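Local coordinates for diguanylate cyclase/phosphodiesterase-domain containing protein (Thermotoga maritima MSB8, PDB 6KHU) that is a putative diguanylate cyclase of the GGDEF family, probably making cyclic di-GMP from two GTP molecules, at residues T31-K36 with L76-V81. Sequence-based numbering, arbitrary orientation.
Sequences TIFFVK and LFVIGV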
loop_
_atom_site.group_PDB
_atom_site.type_symbol
_atom_site.label_atom_id
_atom_site.label_comp_id
_atom_site.label_asym_id
_atom_site.label_seq_id
_atom_site.Cartn_x
_atom_site.Cartn_y
_atom_site.Cartn_z
ATOM N N THR A 31 -3.025 8.444 -0.262
ATOM C CA THR A 31 -3.642 7.260 -0.836
ATOM C C THR A 31 -3.064 6.005 -0.204
ATOM O O THR A 31 -1.856 5.923 0.037
ATOM C CB THR A 31 -3.461 7.256 -2.362
ATOM O OG1 THR A 31 -4.131 8.403 -2.907
ATOM C CG2 THR A 31 -4.064 6.002 -2.979
ATOM N N ILE A 32 -3.942 5.045 0.081
ATOM C CA ILE A 32 -3.583 3.742 0.630
ATOM C C ILE A 32 -3.709 2.705 -0.478
ATOM O O ILE A 32 -4.733 2.651 -1.169
ATOM C CB ILE A 32 -4.489 3.359 1.816
ATOM C CG1 ILE A 32 -4.430 4.426 2.914
ATOM C CG2 ILE A 32 -4.094 1.997 2.369
ATOM C CD1 ILE A 32 -5.469 4.237 4.004
ATOM N N PHE A 33 -2.685 1.874 -0.640
ATOM C CA PHE A 33 -2.713 0.772 -1.591
ATOM C C PHE A 33 -2.597 -0.534 -0.820
ATOM O O PHE A 33 -1.795 -0.636 0.117
ATOM C CB PHE A 33 -1.556 0.854 -2.633
ATOM C CG PHE A 33 -1.560 2.101 -3.487
ATOM C CD1 PHE A 33 -1.067 3.296 -2.995
ATOM C CD2 PHE A 33 -2.009 2.059 -4.796
ATOM C CE1 PHE A 33 -1.049 4.431 -3.770
ATOM C CE2 PHE A 33 -2.001 3.203 -5.578
ATOM C CZ PHE A 33 -1.524 4.394 -5.058
ATOM N N PHE A 34 -3.394 -1.533 -1.221
ATOM C CA PHE A 34 -3.256 -2.912 -0.752
ATOM C C PHE A 34 -2.862 -3.815 -1.916
ATOM O O PHE A 34 -3.445 -3.722 -3.004
ATOM C CB PHE A 34 -4.576 -3.442 -0.163
ATOM C CG PHE A 34 -4.761 -3.174 1.302
ATOM C CD1 PHE A 34 -4.342 -1.978 1.867
ATOM C CD2 PHE A 34 -5.388 -4.125 2.114
ATOM C CE1 PHE A 34 -4.531 -1.726 3.232
ATOM C CE2 PHE A 34 -5.588 -3.888 3.469
ATOM C CZ PHE A 34 -5.158 -2.684 4.035
ATOM N N VAL A 35 -1.897 -4.709 -1.684
ATOM C CA VAL A 35 -1.521 -5.737 -2.655
ATOM C C VAL A 35 -1.533 -7.091 -1.947
ATOM O O VAL A 35 -0.790 -7.297 -0.982
ATOM C CB VAL A 35 -0.142 -5.469 -3.286
ATOM C CG1 VAL A 35 0.240 -6.606 -4.238
ATOM C CG2 VAL A 35 -0.140 -4.138 -4.029
ATOM N N LYS A 36 -2.381 -8.004 -2.409
ATOM C CA LYS A 36 -2.419 -9.362 -1.883
ATOM C C LYS A 36 -1.842 -10.316 -2.920
ATOM O O LYS A 36 -2.282 -10.318 -4.074
ATOM C CB LYS A 36 -3.847 -9.784 -1.519
ATOM C CG LYS A 36 -3.929 -11.236 -1.037
ATOM C CD LYS A 36 -5.249 -11.542 -0.338
ATOM C CE LYS A 36 -5.342 -13.031 -0.026
ATOM N NZ LYS A 36 -6.601 -13.405 0.677
ATOM N N LEU A 76 0.501 0.056 1.685
ATOM C CA LEU A 76 1.333 1.209 1.393
ATOM C C LEU A 76 0.465 2.448 1.512
ATOM O O LEU A 76 -0.687 2.448 1.057
ATOM C CB LEU A 76 1.930 1.129 -0.020
ATOM C CG LEU A 76 2.469 2.404 -0.673
ATOM C CD1 LEU A 76 3.871 2.746 -0.129
ATOM C CD2 LEU A 76 2.511 2.247 -2.203
ATOM N N PHE A 77 1.006 3.500 2.116
ATOM C CA PHE A 77 0.378 4.802 1.944
ATOM C C PHE A 77 1.407 5.817 1.478
ATOM O O PHE A 77 2.573 5.757 1.871
ATOM C CB PHE A 77 -0.370 5.276 3.217
ATOM C CG PHE A 77 0.500 5.559 4.424
ATOM C CD1 PHE A 77 1.134 6.787 4.575
ATOM C CD2 PHE A 77 0.609 4.620 5.447
ATOM C CE1 PHE A 77 1.893 7.060 5.694
ATOM C CE2 PHE A 77 1.371 4.886 6.584
ATOM C CZ PHE A 77 2.014 6.108 6.707
ATOM N N VAL A 78 0.958 6.729 0.611
ATOM C CA VAL A 78 1.793 7.728 -0.042
ATOM C C VAL A 78 1.126 9.092 0.155
ATOM O O VAL A 78 -0.008 9.309 -0.291
ATOM C CB VAL A 78 1.999 7.418 -1.541
ATOM C CG1 VAL A 78 2.843 6.157 -1.718
ATOM C CG2 VAL A 78 0.669 7.203 -2.244
ATOM N N ILE A 79 1.808 9.993 0.838
ATOM C CA ILE A 79 1.182 11.263 1.172
ATOM C C ILE A 79 1.214 12.177 -0.047
ATOM O O ILE A 79 2.102 12.089 -0.910
ATOM C CB ILE A 79 1.860 11.910 2.394
ATOM C CG1 ILE A 79 3.216 12.473 1.998
ATOM C CG2 ILE A 79 1.997 10.892 3.556
ATOM C CD1 ILE A 79 3.201 13.974 1.790
ATOM N N GLY A 80 0.233 13.076 -0.113
ATOM C CA GLY A 80 0.157 14.020 -1.205
ATOM C C GLY A 80 -0.436 13.457 -2.478
ATOM O O GLY A 80 -0.510 14.181 -3.476
ATOM N N VAL A 81 -0.862 12.199 -2.479
ATOM C CA VAL A 81 -1.410 11.552 -3.667
ATOM C C VAL A 81 -2.919 11.485 -3.514
ATOM O O VAL A 81 -3.425 10.825 -2.604
ATOM C CB VAL A 81 -0.807 10.152 -3.859
ATOM C CG1 VAL A 81 -1.542 9.374 -4.964
ATOM C CG2 VAL A 81 0.693 10.255 -4.149
#
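Two neighbouring antiparallel strands of the central GGDEF-domain sheet meet here, T31 pairing with V78 and F33 with L76 as hydrogen-bonded pairs. T31 N gives to V78 O at 3.1 Å, and V78 N returns to T31 O at 3.0 Å. F33 N bonds L76 O at 2.7 Å, and L76 N bonds F33 O at 2.9 Å. Between them, I32 and F77 form a non-hydrogen-bonded pair turned to the face packed by helices 9-26 and 119-130. F33, L76 and V78 lie on the other face, where helix 86-100 packs. V78 CG2 meets the F33 ring at its edge, 3.6 Å from CE1. L76 CD2 comes obliquely to F33 CD1. Past the strand, a type II turn from V78 to V81 brings V81 O to T31 OG1 at 2.5 Å, a very short bond whose exact length is doubtful. With chi1 -62°, OG1 sits beside the backbone N and faces this carbonyl, approaching from above its plane. OG1 also bonds S111 OG on the strand at the other flank. A valine in place of T31 has no hydroxyl, and V81 O and S111 OG would probably lose this mate, with the turn held less firmly. The buried hydroxyl thus probably helps hold the turn against the sheet, while apolar packing across the strands is mostly on the F33, L76 and V78 face.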